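Local coordinates for type I modular polyketide synthase (Streptomyces albus subsp. albus, PDB 6IYT), which probably transfers an ethylmalonyl extender unit from coenzyme A to the carrier protein, serving as an acyltransferase domain in salinomycin assembly, at residues Ala35-Ser38 with Gly39-Val43; Val255-Ala259 with Ala260-Ala264; Ala310-Ile313 with Gly314-Ala318. All blocks are in the same frame, centred on the assembly; numbering follows the deposited sequence.

Contact 1: residues Ala35-Ser38 with Gly39-Val43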
ATOM      1  N   ALA A  35      20.789   2.462   4.871  1.00 11.38           N
ATOM      2  CA  ALA A  35      20.289   3.780   4.509  1.00  9.58           C
ATOM      3  C   ALA A  35      18.985   3.597   3.764  1.00  8.18           C
ATOM      4  O   ALA A  35      18.837   2.635   3.021  1.00  7.74           O
ATOM      5  CB  ALA A  35      21.292   4.490   3.614  1.00  9.70           C
ATOM      6  N   LEU A  36      18.145   4.630   3.781  1.00  6.57           N
ATOM      7  CA  LEU A  36      16.962   4.646   2.937  1.00  7.56           C
ATOM      8  C   LEU A  36      17.327   4.589   1.455  1.00  7.66           C
ATOM      9  O   LEU A  36      16.742   3.816   0.713  1.00  7.71           O
ATOM     10  CB  LEU A  36      16.068   5.873   3.239  1.00  8.95           C
ATOM     11  CG  LEU A  36      14.831   6.035   2.338  1.00 11.31           C
ATOM     12  CD1 LEU A  36      13.934   4.813   2.385  1.00 14.15           C
ATOM     13  CD2 LEU A  36      14.026   7.269   2.731  1.00 14.73           C
ATOM     14  N   PHE A  37      18.300   5.417   1.029  1.00  7.80           N
ATOM     15  CA  PHE A  37      18.760   5.427  -0.364  1.00  8.77           C
ATOM     16  C   PHE A  37      20.281   5.261  -0.449  1.00  9.99           C
ATOM     17  O   PHE A  37      21.019   5.779   0.405  1.00 11.77           O
ATOM     18  CB  PHE A  37      18.349   6.728  -1.044  1.00  9.74           C
ATOM     19  CG  PHE A  37      16.868   6.955  -1.068  1.00  9.11           C
ATOM     20  CD1 PHE A  37      16.039   6.068  -1.714  1.00  9.44           C
ATOM     21  CD2 PHE A  37      16.316   8.054  -0.467  1.00 11.11           C
ATOM     22  CE1 PHE A  37      14.682   6.299  -1.797  1.00  9.92           C
ATOM     23  CE2 PHE A  37      14.945   8.275  -0.514  1.00 10.00           C
ATOM     24  CZ  PHE A  37      14.132   7.385  -1.168  1.00 10.11           C
ATOM     25  N   SER A  38      20.734   4.587  -1.504  1.00 10.45           N
ATOM     26  CA  SER A  38      22.151   4.513  -1.827  1.00 13.19           C
ATOM     27  C   SER A  38      22.472   5.362  -3.059  1.00 14.66           C
ATOM     28  O   SER A  38      21.583   5.827  -3.759  1.00 13.96           O
ATOM     29  CB  SER A  38      22.528   3.069  -2.122  1.00 14.15           C
ATOM     30  OG  SER A  38      21.687   2.562  -3.152  1.00 14.60           O
ATOM     31  N   GLY A  39      23.760   5.543  -3.323  1.00 14.72           N
ATOM     32  CA  GLY A  39      24.207   6.293  -4.507  1.00 15.11           C
ATOM     33  C   GLY A  39      23.830   7.769  -4.477  1.00 16.27           C
ATOM     34  O   GLY A  39      23.952   8.440  -3.442  1.00 15.77           O
ATOM     35  N   ASP A  40      23.284   8.249  -5.596  1.00 17.77           N
ATOM     36  CA  ASP A  40      23.090   9.686  -5.820  1.00 22.18           C
ATOM     37  C   ASP A  40      21.677   9.962  -6.341  1.00 19.26           C
ATOM     38  O   ASP A  40      21.503  10.459  -7.445  1.00 19.26           O
ATOM     39  CB  ASP A  40      24.120  10.206  -6.815  1.00 25.22           C
ATOM     40  CG  ASP A  40      25.501  10.312  -6.212  1.00 35.42           C
ATOM     41  OD1 ASP A  40      25.631  10.940  -5.146  1.00 37.44           O
ATOM     42  OD2 ASP A  40      26.450   9.740  -6.788  1.00 51.47           O
ATOM     43  N   PRO A  41      20.677   9.628  -5.537  1.00 13.76           N
ATOM     44  CA  PRO A  41      19.300   9.879  -5.884  1.00 16.61           C
ATOM     45  C   PRO A  41      18.985  11.398  -5.891  1.00 15.02           C
ATOM     46  O   PRO A  41      19.728  12.204  -5.324  1.00 14.56           O
ATOM     47  CB  PRO A  41      18.544   9.185  -4.759  1.00 14.68           C
ATOM     48  CG  PRO A  41      19.428   9.386  -3.576  1.00 15.73           C
ATOM     49  CD  PRO A  41      20.840   9.341  -4.100  1.00 16.59           C
ATOM     50  N   LEU A  42      17.830  11.743  -6.374  1.00 15.13           N
ATOM     51  CA  LEU A  42      17.363  13.069  -6.216  1.00 14.57           C
ATOM     52  C   LEU A  42      17.106  13.386  -4.745  1.00 12.16           C
ATOM     53  O   LEU A  42      17.020  12.486  -3.898  1.00 10.66           O
ATOM     54  CB  LEU A  42      16.118  13.333  -7.099  1.00 17.97           C
ATOM     55  CG  LEU A  42      14.766  12.827  -6.672  1.00 17.42           C
ATOM     56  CD1 LEU A  42      13.703  13.293  -7.649  1.00 19.64           C
ATOM     57  CD2 LEU A  42      14.771  11.325  -6.577  1.00 23.48           C
ATOM     58  N   VAL A  43      17.003  14.680  -4.470  1.00 10.81           N
ATOM     59  CA  VAL A  43      17.025  15.253  -3.123  1.00 12.09           C
ATOM     60  C   VAL A  43      15.659  15.958  -2.940  1.00  8.48           C
ATOM     61  O   VAL A  43      15.230  16.627  -3.860  1.00  7.56           O
ATOM     62  CB  VAL A  43      18.101  16.392  -3.103  1.00 17.60           C
ATOM     63  CG1 VAL A  43      18.268  16.961  -1.728  1.00 23.97           C
ATOM     64  CG2 VAL A  43      19.422  15.886  -3.692  1.00 25.22           C
TER

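Contact 2: residues Val255-Ala259 with Ala260-Ala264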
ATOM      1  N   VAL A 255     -15.993  -3.323  -9.496  1.00  9.34           N
ATOM      2  CA  VAL A 255     -17.139  -2.634 -10.113  1.00  8.93           C
ATOM      3  C   VAL A 255     -17.403  -1.368  -9.367  1.00  9.60           C
ATOM      4  O   VAL A 255     -17.586  -1.397  -8.170  1.00  8.09           O
ATOM      5  CB  VAL A 255     -18.409  -3.489 -10.022  1.00 10.37           C
ATOM      6  CG1 VAL A 255     -19.613  -2.713 -10.562  1.00 10.63           C
ATOM      7  CG2 VAL A 255     -18.219  -4.807 -10.758  1.00 11.07           C
ATOM      8  N   SER A 256     -17.371  -0.225 -10.047  1.00  9.70           N
ATOM      9  CA  SER A 256     -17.660   1.044  -9.360  1.00 11.93           C
ATOM     10  C   SER A 256     -19.167   1.379  -9.323  1.00 13.37           C
ATOM     11  O   SER A 256     -19.609   2.367  -9.923  1.00 11.71           O
ATOM     12  CB  SER A 256     -16.878   2.194 -10.002  1.00 14.22           C
ATOM     13  OG  SER A 256     -15.528   1.831 -10.159  1.00 14.64           O
ATOM     14  N   LEU A 257     -19.929   0.554  -8.604  1.00 12.36           N
ATOM     15  CA  LEU A 257     -21.319   0.825  -8.274  1.00 12.39           C
ATOM     16  C   LEU A 257     -21.557   0.384  -6.833  1.00 13.36           C
ATOM     17  O   LEU A 257     -20.863  -0.481  -6.340  1.00 11.54           O
ATOM     18  CB  LEU A 257     -22.242   0.024  -9.164  1.00 12.62           C
ATOM     19  CG  LEU A 257     -22.406   0.375 -10.634  1.00 13.21           C
ATOM     20  CD1 LEU A 257     -23.285  -0.682 -11.252  1.00 12.97           C
ATOM     21  CD2 LEU A 257     -22.997   1.773 -10.851  1.00 16.02           C
ATOM     22  N   PRO A 258     -22.602   0.912  -6.206  1.00 12.05           N
ATOM     23  CA  PRO A 258     -23.045   0.495  -4.880  1.00 13.49           C
ATOM     24  C   PRO A 258     -23.448  -0.966  -4.866  1.00 12.69           C
ATOM     25  O   PRO A 258     -23.984  -1.456  -5.852  1.00 13.21           O
ATOM     26  CB  PRO A 258     -24.269   1.397  -4.604  1.00 14.28           C
ATOM     27  CG  PRO A 258     -24.159   2.525  -5.557  1.00 14.17           C
ATOM     28  CD  PRO A 258     -23.412   2.019  -6.753  1.00 15.16           C
ATOM     29  N   ALA A 259     -23.253  -1.635  -3.728  1.00 11.92           N
ATOM     30  CA  ALA A 259     -23.609  -3.045  -3.597  1.00 12.94           C
ATOM     31  C   ALA A 259     -25.014  -3.331  -4.095  1.00 13.70           C
ATOM     32  O   ALA A 259     -25.222  -4.263  -4.828  1.00 13.68           O
ATOM     33  CB  ALA A 259     -23.453  -3.513  -2.165  1.00 12.68           C
ATOM     34  N   ALA A 260     -25.986  -2.524  -3.678  1.00 15.21           N
ATOM     35  CA  ALA A 260     -27.383  -2.820  -4.005  1.00 14.84           C
ATOM     36  C   ALA A 260     -27.606  -2.847  -5.516  1.00 13.42           C
ATOM     37  O   ALA A 260     -28.365  -3.682  -6.023  1.00 12.10           O
ATOM     38  CB  ALA A 260     -28.315  -1.806  -3.358  1.00 16.62           C
ATOM     39  N   GLU A 261     -27.008  -1.905  -6.234  1.00 11.92           N
ATOM     40  CA  GLU A 261     -27.141  -1.867  -7.669  1.00 13.31           C
ATOM     41  C   GLU A 261     -26.514  -3.115  -8.300  1.00 10.72           C
ATOM     42  O   GLU A 261     -27.034  -3.661  -9.248  1.00 10.50           O
ATOM     43  CB  GLU A 261     -26.487  -0.596  -8.235  1.00 19.25           C
ATOM     44  CG  GLU A 261     -27.403   0.242  -9.115  1.00 37.63           C
ATOM     45  CD  GLU A 261     -27.387   1.738  -8.770  1.00 48.77           C
ATOM     46  OE1 GLU A 261     -26.307   2.274  -8.437  1.00 48.61           O
ATOM     47  OE2 GLU A 261     -28.445   2.396  -8.933  1.00 64.84           O
ATOM     48  N   VAL A 262     -25.362  -3.530  -7.802  1.00  8.77           N
ATOM     49  CA  VAL A 262     -24.709  -4.717  -8.338  1.00  9.17           C
ATOM     50  C   VAL A 262     -25.525  -6.011  -8.065  1.00  9.90           C
ATOM     51  O   VAL A 262     -25.689  -6.838  -8.961  1.00 10.93           O
ATOM     52  CB  VAL A 262     -23.285  -4.875  -7.801  1.00 10.50           C
ATOM     53  CG1 VAL A 262     -22.678  -6.155  -8.323  1.00 10.53           C
ATOM     54  CG2 VAL A 262     -22.443  -3.689  -8.227  1.00 11.15           C
ATOM     55  N   GLU A 263     -26.067  -6.148  -6.849  1.00 11.00           N
ATOM     56  CA  GLU A 263     -27.007  -7.245  -6.522  1.00 12.22           C
ATOM     57  C   GLU A 263     -28.137  -7.347  -7.554  1.00 12.72           C
ATOM     58  O   GLU A 263     -28.484  -8.449  -8.018  1.00 11.92           O
ATOM     59  CB  GLU A 263     -27.603  -7.063  -5.118  1.00 13.14           C
ATOM     60  CG  GLU A 263     -26.642  -7.307  -3.968  1.00 17.62           C
ATOM     61  CD  GLU A 263     -26.252  -8.782  -3.793  1.00 23.52           C
ATOM     62  OE1 GLU A 263     -25.434  -9.064  -2.865  1.00 22.88           O
ATOM     63  OE2 GLU A 263     -26.778  -9.663  -4.543  1.00 27.59           O
ATOM     64  N   ALA A 264     -28.699  -6.203  -7.926  1.00 13.58           N
ATOM     65  CA  ALA A 264     -29.800  -6.176  -8.908  1.00 12.63           C
ATOM     66  C   ALA A 264     -29.335  -6.717 -10.245  1.00 12.92           C
ATOM     67  O   ALA A 264     -30.048  -7.477 -10.914  1.00 11.88           O
ATOM     68  CB  ALA A 264     -30.329  -4.755  -9.070  1.00 14.66           C
TER

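Contact 3: residues Ala310-Ile313 with Gly314-Ala318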
ATOM      1  N   ALA A 310     -15.579  -1.031 -14.673  1.00 12.79           N
ATOM      2  CA  ALA A 310     -15.510  -2.395 -14.165  1.00 10.48           C
ATOM      3  C   ALA A 310     -14.387  -3.139 -14.872  1.00 10.72           C
ATOM      4  O   ALA A 310     -14.118  -2.904 -16.054  1.00 10.81           O
ATOM      5  CB  ALA A 310     -16.825  -3.100 -14.379  1.00 11.16           C
ATOM      6  N   LYS A 311     -13.772  -4.092 -14.179  1.00 10.37           N
ATOM      7  CA  LYS A 311     -12.614  -4.750 -14.710  1.00 11.42           C
ATOM      8  C   LYS A 311     -12.351  -6.023 -13.923  1.00 10.20           C
ATOM      9  O   LYS A 311     -12.422  -6.009 -12.681  1.00  9.66           O
ATOM     10  CB  LYS A 311     -11.422  -3.801 -14.597  1.00 15.31           C
ATOM     11  CG  LYS A 311     -10.077  -4.463 -14.560  1.00 25.02           C
ATOM     12  CD  LYS A 311      -8.995  -3.486 -14.129  1.00 26.31           C
ATOM     13  CE  LYS A 311      -7.641  -4.161 -14.149  1.00 32.62           C
ATOM     14  NZ  LYS A 311      -6.602  -3.281 -13.551  1.00 43.99           N
ATOM     15  N   VAL A 312     -12.002  -7.103 -14.634  1.00  9.85           N
ATOM     16  CA  VAL A 312     -11.513  -8.328 -13.982  1.00 10.66           C
ATOM     17  C   VAL A 312     -10.111  -8.077 -13.418  1.00 10.37           C
ATOM     18  O   VAL A 312      -9.238  -7.512 -14.116  1.00 11.11           O
ATOM     19  CB  VAL A 312     -11.459  -9.506 -14.957  1.00 12.32           C
ATOM     20  CG1 VAL A 312     -10.912 -10.757 -14.268  1.00 14.72           C
ATOM     21  CG2 VAL A 312     -12.828  -9.769 -15.554  1.00 13.10           C
ATOM     22  N   ILE A 313      -9.903  -8.451 -12.160  1.00  9.45           N
ATOM     23  CA  ILE A 313      -8.625  -8.195 -11.461  1.00 11.38           C
ATOM     24  C   ILE A 313      -7.612  -9.305 -11.843  1.00 11.32           C
ATOM     25  O   ILE A 313      -7.958 -10.503 -11.895  1.00 10.26           O
ATOM     26  CB  ILE A 313      -8.816  -8.174  -9.944  1.00  9.87           C
ATOM     27  CG1 ILE A 313      -9.756  -7.026  -9.528  1.00  9.93           C
ATOM     28  CG2 ILE A 313      -7.482  -8.082  -9.192  1.00 10.81           C
ATOM     29  CD1 ILE A 313     -10.179  -7.100  -8.070  1.00 10.61           C
ATOM     30  N   GLY A 314      -6.446  -8.880 -12.304  1.00 12.21           N
ATOM     31  CA  GLY A 314      -5.472  -9.800 -12.889  1.00 13.06           C
ATOM     32  C   GLY A 314      -5.138 -10.984 -11.989  1.00  9.45           C
ATOM     33  O   GLY A 314      -4.860 -10.811 -10.832  1.00  9.95           O
ATOM     34  N   SER A 315      -5.181 -12.182 -12.573  1.00 10.63           N
ATOM     35  CA  SER A 315      -4.723 -13.404 -11.977  1.00  9.18           C
ATOM     36  C   SER A 315      -5.558 -13.883 -10.806  1.00  8.85           C
ATOM     37  O   SER A 315      -5.154 -14.791 -10.092  1.00  8.80           O
ATOM     38  CB  SER A 315      -3.271 -13.299 -11.555  1.00 13.09           C
ATOM     39  OG  SER A 315      -2.432 -13.016 -12.687  1.00 13.53           O
ATOM     40  N   THR A 316      -6.744 -13.331 -10.638  1.00  9.39           N
ATOM     41  CA  THR A 316      -7.582 -13.715  -9.522  1.00  7.33           C
ATOM     42  C   THR A 316      -8.353 -14.985  -9.841  1.00  6.90           C
ATOM     43  O   THR A 316      -8.536 -15.355 -11.025  1.00  7.53           O
ATOM     44  CB  THR A 316      -8.573 -12.633  -9.162  1.00  8.84           C
ATOM     45  OG1 THR A 316      -9.322 -12.254 -10.334  1.00  8.59           O
ATOM     46  CG2 THR A 316      -7.825 -11.405  -8.575  1.00  9.49           C
ATOM     47  N   VAL A 317      -8.664 -15.720  -8.790  1.00  6.42           N
ATOM     48  CA  VAL A 317      -9.666 -16.798  -8.829  1.00  6.21           C
ATOM     49  C   VAL A 317     -10.892 -16.333  -8.067  1.00  5.46           C
ATOM     50  O   VAL A 317     -10.859 -15.295  -7.441  1.00  5.14           O
ATOM     51  CB  VAL A 317      -9.134 -18.090  -8.182  1.00  6.00           C
ATOM     52  CG1 VAL A 317      -7.972 -18.676  -8.987  1.00  6.61           C
ATOM     53  CG2 VAL A 317      -8.805 -17.898  -6.688  1.00  6.71           C
ATOM     54  N   ALA A 318     -11.940 -17.146  -8.036  1.00  5.30           N
ATOM     55  CA  ALA A 318     -13.175 -16.751  -7.356  1.00  6.10           C
ATOM     56  C   ALA A 318     -13.113 -17.151  -5.896  1.00  6.53           C
ATOM     57  O   ALA A 318     -13.874 -17.995  -5.440  1.00  8.60           O
ATOM     58  CB  ALA A 318     -14.403 -17.384  -8.038  1.00  5.90           C
TER
HETATM   59  O   HOH W   1      -5.655  -6.080 -11.966  1.00 22.32           O

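Contact 1: residues Ala35-Ser38 with Gly39-Val43
Pro-41 CG comes obliquely toward the ring of Phe-37 and touches its CB, while one face of that ring is filled by its own neighbour: Leu-36 CG sits 3.6 Å above the plane, over the ring centre. The setting is a surface loop leading into strand 43-49, close to the start of the modelled chain. CG of Phe-37 lies anti to its carbonyl carbon (chi1 -60°), which lays the ring toward Pro-428 and Leu-432 of helix 428-439. The backbone, for its part, points CB toward Pro-41. The turn between the two rings is made at Gly-39, whose positive phi (65°, with psi -133°) is a backbone shape that glycine adopts easily. No hydrogen bond joins the two segments; Ser-38 O and Asp-40 N come close, but at a poor angle. Polar links to the surroundings fix the loop instead: Leu-36 O bonds to Ser-143 OG, and the Ser-38 backbone is tied to Ser-142. Pro-41 CD passes 3.6 Å from Ser-38 O, at the inner side of the bend. The next atom of the same ring makes the one apolar side-chain contact between the segments, with Pro-41 CG resting 3.8 Å from Phe-37 CB.

Contact 2: residues Val255-Ala259 with Ala260-Ala264
Ala-260 lies in the turn that Pro-258 O and Ala-259 O begin, the first of helix 259-266, which has Pro-258 as its N-cap and follows strand 251-255 in a ferredoxin-like subdomain. Ala-260 O in turn accepts from Ala-264 N one turn later.

Glu-261 comes next and folds back beside the cap. Its side chain lies alongside Pro-258, pointing the same way, and OE1 reaches Pro-258 CD at 3.4 Å. To get there the chain bends at chi2, and chi1 of -126° lies well away from a staggered position. Leu-257 runs across this glutamate at about a right angle, with Leu-257 CD2 4.1 Å from Glu-261 OE1.

Val-262 turns to the inside. With CG2 anti to the carbonyl carbon, this methyl meets Val-255 CG1 tip to tip at 3.8 Å and also packs on Leu-257 CB. Val-287 and Val-289 of strand 286-291 continue the apolar layer, so the helix lies down on the sheet here. The backbone of the same residue closes the first turn: Val-262 N donates to Pro-258 O at 3.2 Å, with an angle of 163° at the hydrogen.

Glu-263 N makes the following bond, to Ala-259 O, shorter at 2.9 Å and nearly straight at 175°. Its CB and CG lie over that same carbonyl oxygen, while Ile-278 of strand 276-283 also touches the side chain.

Chemically, a proline N-cap has neither a side-chain acceptor for the first amides nor an N-H with which Glu-261, three residues on, could complete a capping box. Glu-261 OE1 lies against Pro-258 CD instead, and its carboxylate would probably still be stabilised by the positive end of the helix dipole.

Contact 3: residues Ala310-Ile313 with Gly314-Ala318
Thr-316 and Ile-313 are brought together by two chi1 angles. In Thr-316, chi1 of 53° puts OG1 between the backbone N and the carbonyl carbon, from where it turns back onto Ile-313 O; in Ile-313, chi1 leaves CG2 anti to the backbone N and aimed at the threonine methyl. Thr-316 OG1 donates to Ile-313 O over 2.7 Å, a short bond whose donor is tilted 30° from the carbonyl plane. A second, weak bond reaches the same oxygen from Thr-316 N, at 3.3 Å, so one carbonyl is gripped twice by one residue. The hydroxyl is itself bonded to Val-252 N, which fixes its rotation and links this bend to strand 251-255. Beside the polar pair the two methyls are pressed together: Ile-313 CG2 and Thr-316 CG2 are 3.4 Å apart, tighter than normal van der Waals contact.

The backbone from Ile-313 to Thr-316 is a type II beta turn, formed as the chain leaves edge strand 310-312 of the mixed sheet. Ser-315 occupies its third position with a positive phi of 68°, and Ser-315 OG bonds to Asp-179 O. Gly-314 holds the second position. Its N donates to water 1 at 2.9 Å, and Lys-311 NZ makes a weak bond to the same water from the strand behind. In the next peptide unit, Gly-314 O accepts a weak bond from Gln-131 NE2. Asp-179 and Gln-131, like Gln-128 against Ser-315 and Thr-316, lie outside the mixed sheet, so the turn links strand 310-312 to the other part of the acyltransferase domain. The pairing with strand 251-255 runs through the backbones of Lys-311 with Ser-254 and Ile-313 with Val-252, while the side chain of Val-312 packs on Ala-251.

In the fold
Along the chain the order is contact 1, contact 2, contact 3. Contacts 2 and 3 share the mixed sheet of the ferredoxin-like subdomain: contact 2 leaves the end of strand 251-255 for helix 259-266, and contact 3 leaves the antiparallel neighbour, edge strand 310-312. Their centres are about 17 Å apart, and they touch where Val-255 CG2 packs 4.2 Å from Ala-310 CB. Contact 1 stands on the opposite side of the chain's centre, with centres about 45 Å from contact 2 and 36 Å from contact 3. It precedes strand 43-49, consistent with the linker region that joins acyltransferases to their preceding domain in such synthases.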